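Local structure of malic enzyme (Entamoeba histolytica, 3NV9) at residues A[219-224]-A[294-299]; A[380-385]-A[419-424]; A[154-159]-A[180-185]; A[197-202]-A[232-237]; A[391-396]-A[411-416]. The protein probably catalyses the oxidative decarboxylation of malate to pyruvate, with NAD or NADP taking up the hydride. One frame throughout, in Å; residues are numbered along the deposited sequence.

Contact 1: residues A[219-224]-A[294-299]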
# COMPACT_ATOMS: atom_id res chain seq x y z
N GLU A 219 19.21 -29.95 28.35
CA GLU A 219 18.88 -31.15 29.11
C GLU A 219 17.39 -31.54 29.01
O GLU A 219 16.95 -32.51 29.65
CB GLU A 219 19.36 -31.04 30.57
CG GLU A 219 20.97 -30.90 30.73
CD GLU A 219 21.80 -32.11 30.13
OE1 GLU A 219 21.50 -33.29 30.50
OE2 GLU A 219 22.75 -31.88 29.30
N CYS A 220 16.63 -30.80 28.17
CA CYS A 220 15.20 -31.09 27.90
C CYS A 220 14.84 -31.98 26.70
O CYS A 220 15.28 -31.75 25.58
CB CYS A 220 14.41 -29.81 27.77
SG CYS A 220 14.38 -28.86 29.27
N ARG A 221 13.99 -32.96 26.93
CA ARG A 221 13.45 -33.69 25.82
C ARG A 221 12.29 -32.88 25.21
O ARG A 221 11.30 -32.55 25.88
CB ARG A 221 13.01 -35.10 26.27
CG ARG A 221 14.17 -36.09 26.65
CD ARG A 221 13.59 -37.55 26.81
NE ARG A 221 12.99 -37.92 25.53
CZ ARG A 221 11.69 -38.09 25.30
NH1 ARG A 221 10.78 -37.98 26.27
NH2 ARG A 221 11.29 -38.34 24.07
N MET A 222 12.40 -32.60 23.93
CA MET A 222 11.38 -31.81 23.25
C MET A 222 10.73 -32.58 22.10
O MET A 222 11.45 -33.08 21.22
CB MET A 222 12.02 -30.52 22.76
CG MET A 222 12.60 -29.70 23.91
SD MET A 222 13.21 -28.18 23.21
CE MET A 222 14.24 -27.55 24.58
N VAL A 223 9.39 -32.67 22.12
CA VAL A 223 8.61 -33.27 21.01
C VAL A 223 7.85 -32.20 20.17
O VAL A 223 7.02 -31.47 20.71
CB VAL A 223 7.58 -34.28 21.51
CG1 VAL A 223 6.78 -34.93 20.31
CG2 VAL A 223 8.24 -35.35 22.37
N PHE A 224 8.13 -32.14 18.86
CA PHE A 224 7.46 -31.25 17.94
C PHE A 224 6.36 -31.92 17.08
O PHE A 224 6.67 -32.82 16.31
CB PHE A 224 8.47 -30.58 17.04
CG PHE A 224 9.42 -29.67 17.77
CD1 PHE A 224 10.49 -30.20 18.50
CD2 PHE A 224 9.28 -28.28 17.69
CE1 PHE A 224 11.41 -29.33 19.18
CE2 PHE A 224 10.19 -27.40 18.34
CZ PHE A 224 11.24 -27.93 19.11
N GLY A 294 7.64 -38.98 29.57
CA GLY A 294 8.82 -38.30 30.09
C GLY A 294 9.28 -37.01 29.41
O GLY A 294 10.30 -36.44 29.81
N ALA A 295 8.57 -36.55 28.38
CA ALA A 295 9.01 -35.34 27.68
C ALA A 295 8.85 -34.10 28.55
O ALA A 295 8.01 -34.05 29.49
CB ALA A 295 8.33 -35.15 26.29
N ASP A 296 9.66 -33.09 28.22
CA ASP A 296 9.64 -31.82 28.94
C ASP A 296 8.80 -30.76 28.24
O ASP A 296 8.08 -29.99 28.89
CB ASP A 296 11.11 -31.35 29.15
CG ASP A 296 11.93 -32.38 29.98
OD1 ASP A 296 12.74 -33.15 29.41
OD2 ASP A 296 11.73 -32.43 31.18
N VAL A 297 8.93 -30.73 26.93
CA VAL A 297 8.41 -29.70 26.07
C VAL A 297 7.68 -30.41 24.92
O VAL A 297 8.16 -31.42 24.37
CB VAL A 297 9.57 -28.78 25.54
CG1 VAL A 297 9.10 -27.74 24.52
CG2 VAL A 297 10.31 -28.09 26.72
N LEU A 298 6.50 -29.89 24.58
CA LEU A 298 5.67 -30.38 23.49
C LEU A 298 5.24 -29.12 22.79
O LEU A 298 4.65 -28.21 23.43
CB LEU A 298 4.44 -31.11 24.04
CG LEU A 298 3.32 -31.58 23.08
CD1 LEU A 298 3.94 -32.17 21.85
CD2 LEU A 298 2.36 -32.63 23.76
N ILE A 299 5.54 -29.07 21.50
CA ILE A 299 5.29 -27.87 20.70
C ILE A 299 4.55 -28.26 19.41
O ILE A 299 5.10 -29.05 18.60
CB ILE A 299 6.62 -27.11 20.37
CG1 ILE A 299 7.31 -26.59 21.63
CG2 ILE A 299 6.36 -25.98 19.44
CD1 ILE A 299 8.59 -25.73 21.31

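Contact 2: residues A[380-385]-A[419-424]. With SO4 (sulfate ion), chain C.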
# COMPACT_ATOMS: atom_id res chain seq x y z
N ASP A 380 19.08 -15.76 11.18
CA ASP A 380 18.61 -16.52 12.33
C ASP A 380 19.11 -15.85 13.63
O ASP A 380 18.41 -15.77 14.61
CB ASP A 380 19.05 -17.98 12.28
CG ASP A 380 18.28 -18.82 11.25
OD1 ASP A 380 17.35 -18.28 10.58
OD2 ASP A 380 18.60 -20.06 11.11
N ASN A 381 20.33 -15.34 13.61
CA ASN A 381 20.86 -14.66 14.77
C ASN A 381 19.99 -13.47 15.19
O ASN A 381 19.71 -13.27 16.37
CB ASN A 381 22.29 -14.25 14.51
CG ASN A 381 23.24 -15.45 14.49
OD1 ASN A 381 22.86 -16.55 14.88
ND2 ASN A 381 24.48 -15.24 14.05
N MET A 382 19.54 -12.73 14.19
CA MET A 382 18.74 -11.55 14.39
C MET A 382 17.41 -11.97 15.01
O MET A 382 16.97 -11.37 16.00
CB MET A 382 18.52 -10.85 13.07
CG MET A 382 19.69 -9.99 12.67
SD MET A 382 19.54 -9.57 10.93
CE MET A 382 18.19 -8.33 10.98
N ALA A 383 16.79 -13.03 14.46
CA ALA A 383 15.58 -13.59 15.05
C ALA A 383 15.77 -13.96 16.50
O ALA A 383 14.86 -13.80 17.30
CB ALA A 383 15.10 -14.80 14.29
N ILE A 384 16.93 -14.52 16.81
CA ILE A 384 17.23 -14.99 18.19
C ILE A 384 17.46 -13.79 19.13
O ILE A 384 17.03 -13.79 20.25
CB ILE A 384 18.41 -15.99 18.20
CG1 ILE A 384 17.96 -17.36 17.62
CG2 ILE A 384 18.99 -16.14 19.63
CD1 ILE A 384 19.08 -18.34 17.25
N ALA A 385 18.09 -12.75 18.64
CA ALA A 385 18.28 -11.56 19.46
C ALA A 385 16.88 -11.02 19.90
O ALA A 385 16.68 -10.65 21.05
CB ALA A 385 19.07 -10.51 18.63
N ALA A 419 16.40 -2.46 18.66
CA ALA A 419 17.80 -2.13 18.92
C ALA A 419 18.63 -3.38 19.04
O ALA A 419 19.72 -3.44 18.48
CB ALA A 419 17.92 -1.23 20.18
N ASP A 420 18.15 -4.41 19.74
CA ASP A 420 18.94 -5.66 19.80
C ASP A 420 19.13 -6.34 18.40
O ASP A 420 20.25 -6.80 18.06
CB ASP A 420 18.33 -6.67 20.77
CG ASP A 420 18.44 -6.26 22.26
OD1 ASP A 420 17.94 -7.06 23.09
OD2 ASP A 420 19.03 -5.21 22.61
N VAL A 421 18.02 -6.45 17.64
CA VAL A 421 18.07 -6.99 16.28
C VAL A 421 19.04 -6.18 15.39
O VAL A 421 19.74 -6.74 14.55
CB VAL A 421 16.68 -6.95 15.62
CG1 VAL A 421 16.77 -7.12 14.07
CG2 VAL A 421 15.74 -7.97 16.29
N ALA A 422 19.06 -4.87 15.55
CA ALA A 422 19.94 -4.00 14.76
C ALA A 422 21.43 -4.26 15.03
O ALA A 422 22.25 -4.21 14.12
CB ALA A 422 19.61 -2.53 15.02
N MET A 423 21.76 -4.50 16.30
CA MET A 423 23.13 -4.62 16.71
C MET A 423 23.63 -5.96 16.18
O MET A 423 24.73 -6.06 15.62
CB MET A 423 23.23 -4.59 18.25
CG MET A 423 23.00 -3.21 18.87
SD MET A 423 24.04 -1.88 18.23
CE MET A 423 23.09 -1.09 16.92
N GLN A 424 22.78 -6.97 16.39
CA GLN A 424 22.96 -8.30 15.83
C GLN A 424 23.13 -8.24 14.31
O GLN A 424 24.01 -8.90 13.79
CB GLN A 424 21.85 -9.26 16.26
CG GLN A 424 22.19 -10.71 16.03
CD GLN A 424 23.35 -11.21 16.93
OE1 GLN A 424 23.23 -11.31 18.16
NE2 GLN A 424 24.45 -11.55 16.30
S SO4 C . 21.41 -17.01 7.77
O1 SO4 C . 22.72 -17.57 7.98
O2 SO4 C . 21.56 -15.66 7.24
O3 SO4 C . 20.68 -17.84 6.81
O4 SO4 C . 20.66 -17.11 9.00
O HOH W 1 21.53 -13.94 18.56
O HOH W 2 18.75 -9.67 22.54

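Contact 3: residues A[154-159]-A[180-185]. With SO4 (sulfate ion), chain C.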
# COMPACT_ATOMS: atom_id res chain seq x y z
N PHE A 154 6.92 -11.95 -9.05
CA PHE A 154 6.06 -10.86 -8.56
C PHE A 154 6.83 -9.95 -7.58
O PHE A 154 6.88 -8.74 -7.74
CB PHE A 154 4.77 -11.42 -7.89
CG PHE A 154 3.88 -10.35 -7.37
CD1 PHE A 154 2.84 -9.86 -8.14
CD2 PHE A 154 4.09 -9.79 -6.09
CE1 PHE A 154 2.02 -8.83 -7.67
CE2 PHE A 154 3.27 -8.75 -5.59
CZ PHE A 154 2.24 -8.25 -6.39
N VAL A 155 7.44 -10.57 -6.60
CA VAL A 155 8.14 -9.85 -5.56
C VAL A 155 9.34 -9.11 -6.13
O VAL A 155 9.57 -7.94 -5.76
CB VAL A 155 8.50 -10.81 -4.39
CG1 VAL A 155 9.38 -10.12 -3.34
CG2 VAL A 155 7.26 -11.31 -3.77
N GLN A 156 10.08 -9.78 -7.03
CA GLN A 156 11.19 -9.15 -7.78
C GLN A 156 10.79 -7.89 -8.55
O GLN A 156 11.56 -6.93 -8.65
CB GLN A 156 11.90 -10.17 -8.70
CG GLN A 156 12.86 -11.14 -7.92
CD GLN A 156 13.36 -12.36 -8.74
OE1 GLN A 156 13.05 -12.53 -9.93
NE2 GLN A 156 14.14 -13.22 -8.08
N ARG A 157 9.56 -7.87 -9.06
CA ARG A 157 9.08 -6.68 -9.76
C ARG A 157 8.66 -5.55 -8.81
O ARG A 157 8.89 -4.37 -9.11
CB ARG A 157 7.95 -7.05 -10.70
CG ARG A 157 8.39 -7.93 -11.90
CD ARG A 157 7.31 -7.99 -12.99
NE ARG A 157 7.63 -9.05 -13.97
CZ ARG A 157 8.56 -8.94 -14.94
NH1 ARG A 157 9.24 -7.81 -15.10
NH2 ARG A 157 8.81 -9.98 -15.74
N ILE A 158 8.10 -5.93 -7.64
CA ILE A 158 7.47 -4.97 -6.73
C ILE A 158 8.44 -4.45 -5.67
O ILE A 158 8.19 -3.42 -5.08
CB ILE A 158 6.23 -5.54 -6.03
CG1 ILE A 158 5.21 -4.43 -5.69
CG2 ILE A 158 6.62 -6.41 -4.80
CD1 ILE A 158 3.86 -5.04 -5.09
N GLN A 159 9.55 -5.15 -5.50
CA GLN A 159 10.54 -4.85 -4.49
C GLN A 159 10.96 -3.39 -4.49
O GLN A 159 11.43 -2.88 -3.46
CB GLN A 159 11.79 -5.68 -4.72
CG GLN A 159 12.73 -5.08 -5.74
CD GLN A 159 13.95 -5.95 -5.92
OE1 GLN A 159 14.87 -5.89 -5.14
NE2 GLN A 159 13.95 -6.78 -6.95
N ASP A 180 13.88 -18.56 -0.00
CA ASP A 180 15.30 -18.87 -0.20
C ASP A 180 15.87 -18.15 -1.42
O ASP A 180 16.96 -17.59 -1.33
CB ASP A 180 15.49 -20.40 -0.32
CG ASP A 180 15.08 -21.13 0.94
OD1 ASP A 180 14.97 -20.46 1.97
OD2 ASP A 180 14.85 -22.36 0.92
N VAL A 181 15.11 -18.14 -2.53
CA VAL A 181 15.53 -17.40 -3.75
C VAL A 181 15.46 -15.92 -3.54
O VAL A 181 16.45 -15.21 -3.78
CB VAL A 181 14.64 -17.72 -4.97
CG1 VAL A 181 14.99 -16.83 -6.13
CG2 VAL A 181 14.78 -19.17 -5.36
N LEU A 182 14.29 -15.43 -3.10
CA LEU A 182 14.07 -13.97 -2.94
C LEU A 182 15.00 -13.30 -1.96
O LEU A 182 15.36 -12.19 -2.17
CB LEU A 182 12.64 -13.62 -2.48
CG LEU A 182 11.58 -13.84 -3.50
CD1 LEU A 182 10.27 -13.51 -2.87
CD2 LEU A 182 11.87 -13.00 -4.77
N ARG A 183 15.35 -13.99 -0.88
CA ARG A 183 16.25 -13.37 0.07
C ARG A 183 17.63 -13.07 -0.54
O ARG A 183 18.33 -12.20 -0.09
CB ARG A 183 16.31 -14.18 1.37
CG ARG A 183 17.40 -15.18 1.48
CD ARG A 183 17.11 -16.03 2.68
NE ARG A 183 17.38 -15.33 3.95
CZ ARG A 183 18.36 -15.67 4.80
NH1 ARG A 183 19.15 -16.69 4.48
NH2 ARG A 183 18.54 -15.00 5.95
N GLU A 184 17.99 -13.78 -1.61
CA GLU A 184 19.30 -13.62 -2.23
C GLU A 184 19.22 -12.67 -3.38
O GLU A 184 20.15 -11.85 -3.58
CB GLU A 184 19.91 -14.97 -2.63
CG GLU A 184 20.18 -15.87 -1.40
CD GLU A 184 21.17 -15.23 -0.36
OE1 GLU A 184 21.98 -14.32 -0.74
OE2 GLU A 184 21.13 -15.65 0.83
N SER A 185 18.09 -12.69 -4.09
CA SER A 185 17.99 -11.82 -5.26
C SER A 185 17.55 -10.38 -5.05
O SER A 185 17.85 -9.55 -5.90
CB SER A 185 17.16 -12.45 -6.39
OG SER A 185 15.93 -12.97 -5.94
S SO4 C . 21.41 -17.01 7.77
O1 SO4 C . 22.72 -17.57 7.98
O2 SO4 C . 21.56 -15.66 7.24
O3 SO4 C . 20.68 -17.84 6.81
O4 SO4 C . 20.66 -17.11 9.00

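Contact 4: residues A[197-202]-A[232-237]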
# COMPACT_ATOMS: atom_id res chain seq x y z
N GLY A 197 9.82 -15.44 12.19
CA GLY A 197 8.93 -14.68 13.05
C GLY A 197 8.33 -15.52 14.15
O GLY A 197 8.53 -15.23 15.33
N THR A 198 7.61 -16.57 13.75
CA THR A 198 7.04 -17.54 14.70
C THR A 198 8.08 -18.21 15.58
O THR A 198 7.87 -18.42 16.73
CB THR A 198 6.21 -18.63 13.95
OG1 THR A 198 5.12 -18.00 13.27
CG2 THR A 198 5.68 -19.73 14.92
N ALA A 199 9.19 -18.63 15.00
CA ALA A 199 10.24 -19.29 15.75
C ALA A 199 10.87 -18.28 16.69
O ALA A 199 11.16 -18.61 17.81
CB ALA A 199 11.26 -19.86 14.81
N SER A 200 11.02 -17.03 16.28
CA SER A 200 11.49 -16.01 17.28
C SER A 200 10.69 -15.98 18.61
O SER A 200 11.27 -16.09 19.69
CB SER A 200 11.52 -14.62 16.65
OG SER A 200 12.14 -13.72 17.51
N VAL A 201 9.38 -15.84 18.55
CA VAL A 201 8.58 -15.72 19.79
C VAL A 201 8.45 -17.08 20.46
O VAL A 201 8.27 -17.15 21.69
CB VAL A 201 7.17 -15.16 19.53
CG1 VAL A 201 7.30 -13.74 18.99
CG2 VAL A 201 6.41 -16.02 18.48
N THR A 202 8.50 -18.15 19.66
CA THR A 202 8.42 -19.48 20.28
C THR A 202 9.62 -19.75 21.21
O THR A 202 9.44 -20.17 22.35
CB THR A 202 8.27 -20.66 19.30
OG1 THR A 202 7.24 -20.38 18.35
CG2 THR A 202 7.87 -21.89 20.07
N THR A 232 9.30 -26.30 11.88
CA THR A 232 10.62 -26.54 11.31
C THR A 232 11.58 -25.44 11.76
O THR A 232 12.72 -25.72 12.18
CB THR A 232 10.50 -26.59 9.74
OG1 THR A 232 10.23 -27.92 9.31
CG2 THR A 232 11.72 -26.14 9.04
N THR A 233 11.14 -24.18 11.64
CA THR A 233 11.99 -23.05 11.97
C THR A 233 12.13 -22.92 13.48
O THR A 233 13.19 -22.51 13.95
CB THR A 233 11.50 -21.75 11.35
OG1 THR A 233 11.11 -22.00 9.99
CG2 THR A 233 12.59 -20.68 11.39
N CYS A 234 11.08 -23.31 14.21
CA CYS A 234 11.07 -23.31 15.68
C CYS A 234 12.14 -24.25 16.20
O CYS A 234 12.90 -23.89 17.08
CB CYS A 234 9.73 -23.68 16.28
SG CYS A 234 8.50 -22.37 16.08
N LEU A 235 12.20 -25.45 15.62
CA LEU A 235 13.19 -26.45 15.96
C LEU A 235 14.57 -25.93 15.67
O LEU A 235 15.45 -26.00 16.52
CB LEU A 235 12.93 -27.74 15.17
CG LEU A 235 13.68 -29.00 15.61
CD1 LEU A 235 12.82 -30.18 15.20
CD2 LEU A 235 15.07 -29.01 14.92
N ARG A 236 14.78 -25.39 14.48
CA ARG A 236 16.08 -24.89 14.11
C ARG A 236 16.59 -23.75 15.02
O ARG A 236 17.80 -23.72 15.38
CB ARG A 236 16.08 -24.42 12.68
CG ARG A 236 17.46 -23.85 12.29
CD ARG A 236 17.53 -23.43 10.86
NE ARG A 236 16.93 -22.12 10.59
CZ ARG A 236 15.88 -21.89 9.81
NH1 ARG A 236 15.21 -22.89 9.24
NH2 ARG A 236 15.47 -20.64 9.60
N LEU A 237 15.73 -22.79 15.37
CA LEU A 237 16.23 -21.72 16.23
C LEU A 237 16.52 -22.26 17.60
O LEU A 237 17.48 -21.82 18.21
CB LEU A 237 15.29 -20.49 16.35
CG LEU A 237 15.15 -19.70 15.05
CD1 LEU A 237 14.41 -18.36 15.29
CD2 LEU A 237 16.47 -19.53 14.34

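Contact 5: residues A[391-396]-A[411-416]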
# COMPACT_ATOMS: atom_id res chain seq x y z
N ALA A 391 11.95 -12.14 25.76
CA ALA A 391 11.95 -12.92 26.97
C ALA A 391 12.48 -12.09 28.15
O ALA A 391 11.89 -12.11 29.20
CB ALA A 391 12.80 -14.12 26.77
N GLU A 392 13.59 -11.36 27.97
CA GLU A 392 14.15 -10.54 29.07
C GLU A 392 13.22 -9.37 29.45
O GLU A 392 13.04 -9.09 30.61
CB GLU A 392 15.54 -10.01 28.72
CG GLU A 392 16.53 -11.07 28.31
CD GLU A 392 17.83 -10.50 27.70
OE1 GLU A 392 17.91 -9.26 27.47
OE2 GLU A 392 18.77 -11.29 27.45
N PHE A 393 12.59 -8.73 28.46
CA PHE A 393 11.62 -7.67 28.74
C PHE A 393 10.54 -8.22 29.66
O PHE A 393 10.17 -7.58 30.67
CB PHE A 393 10.95 -7.12 27.47
CG PHE A 393 9.94 -6.05 27.75
CD1 PHE A 393 10.30 -4.73 27.68
CD2 PHE A 393 8.64 -6.38 28.12
CE1 PHE A 393 9.37 -3.73 27.95
CE2 PHE A 393 7.70 -5.37 28.41
CZ PHE A 393 8.07 -4.08 28.32
N ALA A 394 10.06 -9.41 29.32
CA ALA A 394 9.03 -10.03 30.15
C ALA A 394 9.52 -10.36 31.56
O ALA A 394 8.83 -10.06 32.55
CB ALA A 394 8.37 -11.30 29.44
N GLU A 395 10.70 -10.99 31.67
CA GLU A 395 11.25 -11.35 32.97
C GLU A 395 11.50 -10.15 33.90
O GLU A 395 11.33 -10.30 35.08
CB GLU A 395 12.54 -12.14 32.80
CG GLU A 395 13.28 -12.37 34.10
CD GLU A 395 14.52 -13.22 33.91
OE1 GLU A 395 15.16 -13.15 32.80
OE2 GLU A 395 14.85 -13.96 34.86
N LYS A 396 11.92 -9.00 33.37
CA LYS A 396 12.11 -7.76 34.15
C LYS A 396 10.84 -7.24 34.88
O LYS A 396 10.93 -6.70 35.97
CB LYS A 396 12.52 -6.64 33.20
CG LYS A 396 13.76 -5.93 33.53
CD LYS A 396 14.93 -6.50 32.69
CE LYS A 396 16.29 -5.95 33.19
NZ LYS A 396 17.42 -6.98 33.12
N PRO A 411 4.17 -1.85 24.60
CA PRO A 411 4.82 -1.23 23.49
C PRO A 411 6.32 -1.05 23.66
O PRO A 411 7.02 -0.89 22.66
CB PRO A 411 4.07 0.11 23.33
CG PRO A 411 3.52 0.44 24.68
CD PRO A 411 3.24 -0.95 25.31
N GLY A 412 6.83 -1.16 24.89
CA GLY A 412 8.28 -0.98 25.11
C GLY A 412 9.04 -2.20 24.62
O GLY A 412 10.25 -2.13 24.35
N ILE A 413 8.36 -3.35 24.51
CA ILE A 413 9.03 -4.51 23.92
C ILE A 413 9.68 -4.09 22.62
O ILE A 413 10.80 -4.54 22.28
CB ILE A 413 7.99 -5.66 23.57
CG1 ILE A 413 7.46 -6.37 24.80
CG2 ILE A 413 8.58 -6.71 22.64
CD1 ILE A 413 6.10 -7.06 24.55
N PHE A 414 9.01 -3.26 21.83
CA PHE A 414 9.41 -3.25 20.43
C PHE A 414 10.63 -2.39 20.07
O PHE A 414 11.38 -2.81 19.25
CB PHE A 414 8.22 -3.05 19.52
CG PHE A 414 7.12 -3.98 19.83
CD1 PHE A 414 7.22 -5.30 19.44
CD2 PHE A 414 6.07 -3.56 20.62
CE1 PHE A 414 6.23 -6.22 19.83
CE2 PHE A 414 5.05 -4.44 20.97
CZ PHE A 414 5.13 -5.79 20.59
N PRO A 415 10.82 -1.24 20.72
CA PRO A 415 12.09 -0.53 20.48
C PRO A 415 13.26 -1.30 21.04
O PRO A 415 14.37 -1.23 20.50
CB PRO A 415 11.90 0.86 21.19
CG PRO A 415 10.76 0.61 22.16
CD PRO A 415 9.87 -0.44 21.51
N LYS A 416 13.03 -2.08 22.08
CA LYS A 416 14.11 -2.90 22.59
C LYS A 416 14.43 -4.04 21.57
O LYS A 416 15.63 -4.27 21.24
CB LYS A 416 13.74 -3.42 23.97
CG LYS A 416 14.61 -4.49 24.51
CD LYS A 416 13.95 -5.01 25.79
CE LYS A 416 14.77 -6.16 26.45
NZ LYS A 416 15.97 -5.53 27.16
O HOH W 3 17.06 -7.16 29.16

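Contact 1: residues A[219-224]-A[294-299]
In the Rossmann-type NAD binding domain, strands 222-224 and 297-299 run side by side, nearly parallel at 13°, and Met222, Val223 and Phe224 pair with Val297, Leu298 and Ile299. Val223 carries the pairing: its N gives a bond to Val297 O (2.9 Å) and its O takes one from Ile299 N (2.9 Å). Just before the strands, Arg221 O is gripped twice, by Asp296 N at 2.9 Å and by Val297 N at 3.2 Å, both in the carbonyl plane. Asp296 answers with its side chain: chi1 of -60° sets CG beside its own backbone N, and the anti lone pair of OD1 receives Arg221 N at 2.8 Å. Its OD2 is salt-bridged to Lys215, while the Arg221 guanidinium lies edge-on to Gly294 and Ala295, with NH2 bonded to Ala291 O. One face of the sheet carries Met222 alongside Val297 (CG to CB 3.6 Å) and Phe224 alongside Ile299, whose CD1 meets ring atom CE2 obliquely at 3.8 Å; helix 229-240 covers this layer. On the other face Val223 meets Leu298 and Ala295. Joining the first and fourth strands in chain order at the middle of the sheet is the hallmark of the Rossmann fold.

Contact 2: residues A[380-385]-A[419-424]
Met382, Ala385 and Asn381 face Val421, Asp420 and Gln424 where helices 380-396 and 413-428 pack as an antiparallel pair, the axes of these segments 8.2 Å apart at 153°. No direct hydrogen bond crosses here; apolar contact and water do the work.

The apolar contacts come first. The Met382 side chain lies at about a right angle to that of Val421, and its chain, bent at chi3, sets CE against Val421 CG1 at 3.6 Å. The other branch, Val421 CG2, rests on the backbone at Met382 O. Ala385 CB sits between the helices, 3.9 Å from Gln424 CB and equally close to Asp420 O. Gln424 has CG anti to its backbone N (chi1 -164°), which lays the methylene against Asn381 O at 3.6 Å before the chain bends at chi2 and brings the amide past Asn381 CB.

Water makes the polar links. One molecule donates to Asn381 O at 2.9 Å and weakly to Gln424 OE1. A second donates to Ala385 O at 2.7 Å and to Asp420 OD1 at 2.8 Å. Beyond the pair, Asp428 accepts from both Asn381 ND2 and Gln424 NE2, and Asp420 OD2 takes a bond from Trp438.

Charge gathers at the start of helix 380-396, where Asp380 is salt-bridged to Arg236. A sulfate, probably from the crystallisation liquor and also held by Arg183, receives Asp380 N on its O4 at 3.0 Å, nearly straight at 170°.

Contact 3: residues A[154-159]-A[180-185]
One side-chain hydrogen bond crosses between the helices, centred on Ser185 OG, which accepts from Gln156 NE2 at 2.8 Å and itself donates to Val181 O, one turn back in its own helix, at 3.2 Å. Chi1 of 49° places OG between the backbone N and the carbonyl carbon, from where it can fold back over Val181 O; it arrives above that carbonyl plane, away from the lone pairs. The Gln156 bond is bent, 140° at the hydrogen, and its oxygen partner lies somewhat off the amide plane. Beside this polar link Leu182 reaches across to helix 148-158. Its CD1 comes up against Val155, nearest CG1 at 3.5 Å, while CD2 touches the methylene Gln156 CG at 3.8 Å. Helices 148-158 and 174-185 run roughly parallel with strand 164-167 between them in the chain, as neighbouring crossover helices of a parallel alpha/beta sheet do. At their short segments the axes are 10.6 Å apart. Helix 148-158 also faces the second subunit: Phe154 stacks on Phe154 of that subunit, and Arg157 NH1 bonds to carbonyl oxygens there. Gln159 NE2 bonds back to Gln156 O (2.9 Å), which lies in the Gln159 amide plane, and Arg183 NH1 holds a sulfate through O3 at 3.0 Å.

Contact 4: residues A[197-202]-A[232-237]
Thr198 O is gripped twice by Thr202, from opposite faces of its carbonyl plane: the amide N bonds at 3.0 Å, and OG1 donates at only 2.6 Å. Chi1 of -48° puts OG1 beside the backbone N, within reach of Thr198 O one turn back. The same hydroxyl faces Cys234 across the contact, with SG 3.3 Å from Thr202 OG1, a close polar approach. Thr198 CG2 and Ala199 CA also border the sulfur.

Ala199 CB packs closely against helix 229-240. It lies 3.4 Å from Thr233 O, and the methyl Leu237 CD1 closes on it at 3.5 Å. Thr233 CG2 touches the same CB at 3.8 Å. With so small a residue at the crossing, the helices come close, CA of Ala199 to CA of Cys234 being 4.1 Å, and the axes of these segments cross at -49°.

Helix 229-240 follows the first strand of the Rossmann unit, and helix 380-396 packs against both helices, through Ser200 OG bonded to Ala383 O and through Leu237. The chemistry is that of a buried, largely apolar seam. Its hydroxyls are satisfied within or behind the helices, Thr233 OG1 on Ser229 O and Thr198 OG1 on Asn359; no hydrogen bond crosses, and the surfaces meet mainly through methyls and the Cys234 sulfur, with Thr233 O and Thr202 OG1 at the seam.

Contact 5: residues A[391-396]-A[411-416]
Phe393 and Ile413 meet with their side chains at about a right angle, the isoleucine standing over one face of the ring. The touching branch is CG1, 3.8 Å from the centre of the Phe393 ring and 23° off its normal, a CH-pi contact shifted toward the rim, where Phe393 CD2 is nearest at 3.5 Å. The other branch, CG2, lies over a face of Phe414 in its own segment, so Ile413 is flanked by two rings. With CG anti to the backbone N (chi1 179°), Phe393 reaches straight out from helix 380-396 toward the start of helix 413-428. Its atom CE1 comes obliquely to the backbone there, 3.7 Å from Gly412 C, a close fit to a residue without a side chain.

Lys416 comes to the same ring at its edge. Its extended chain runs alongside, CD 4.0 Å from Phe393 CB and near the ring plane, and then turns at chi4 (76°) to carry NZ toward Glu392. The two charges do not touch, Glu392 OE1 and Lys416 NZ being 4.2 Å apart. A water fills the step, donating to Glu392 OE1 and accepting from Lys416 NZ, each at 2.8 Å.

The contact joins the end of helix 380-396 to the start of helix 413-428, consecutive antiparallel helices, by an apolar patch with a polar margin: the lysine, apolar along its methylenes and charged at its tip, passes from one to the other and ends in a water-bridged approach of opposite charges.

Contact 3 comes first along the chain, in the N-terminal domain; the other four all lie in the NAD binding domain. Contacts 4 and 1 interleave, strand 222-225 coming between helices 193-213 and 229-240 in the sequence, and they touch through Phe224 on Leu235 and Ile299 on Thr202, centres 15 Å apart. Contact 2 touches contact 4, their centres 14 Å apart, where helix 380-396 packs on helices 193-213 and 229-240. Contact 5 is nested inside the loop closed by contact 2, at the loop end of the same helix pair. Contacts 2 and 3 do not touch but share a sulfate held between helix 174-185 and the start of helix 380-396. Contacts 1, 4 and 2 thus lead from the sheet through its covering helices to the helix pair.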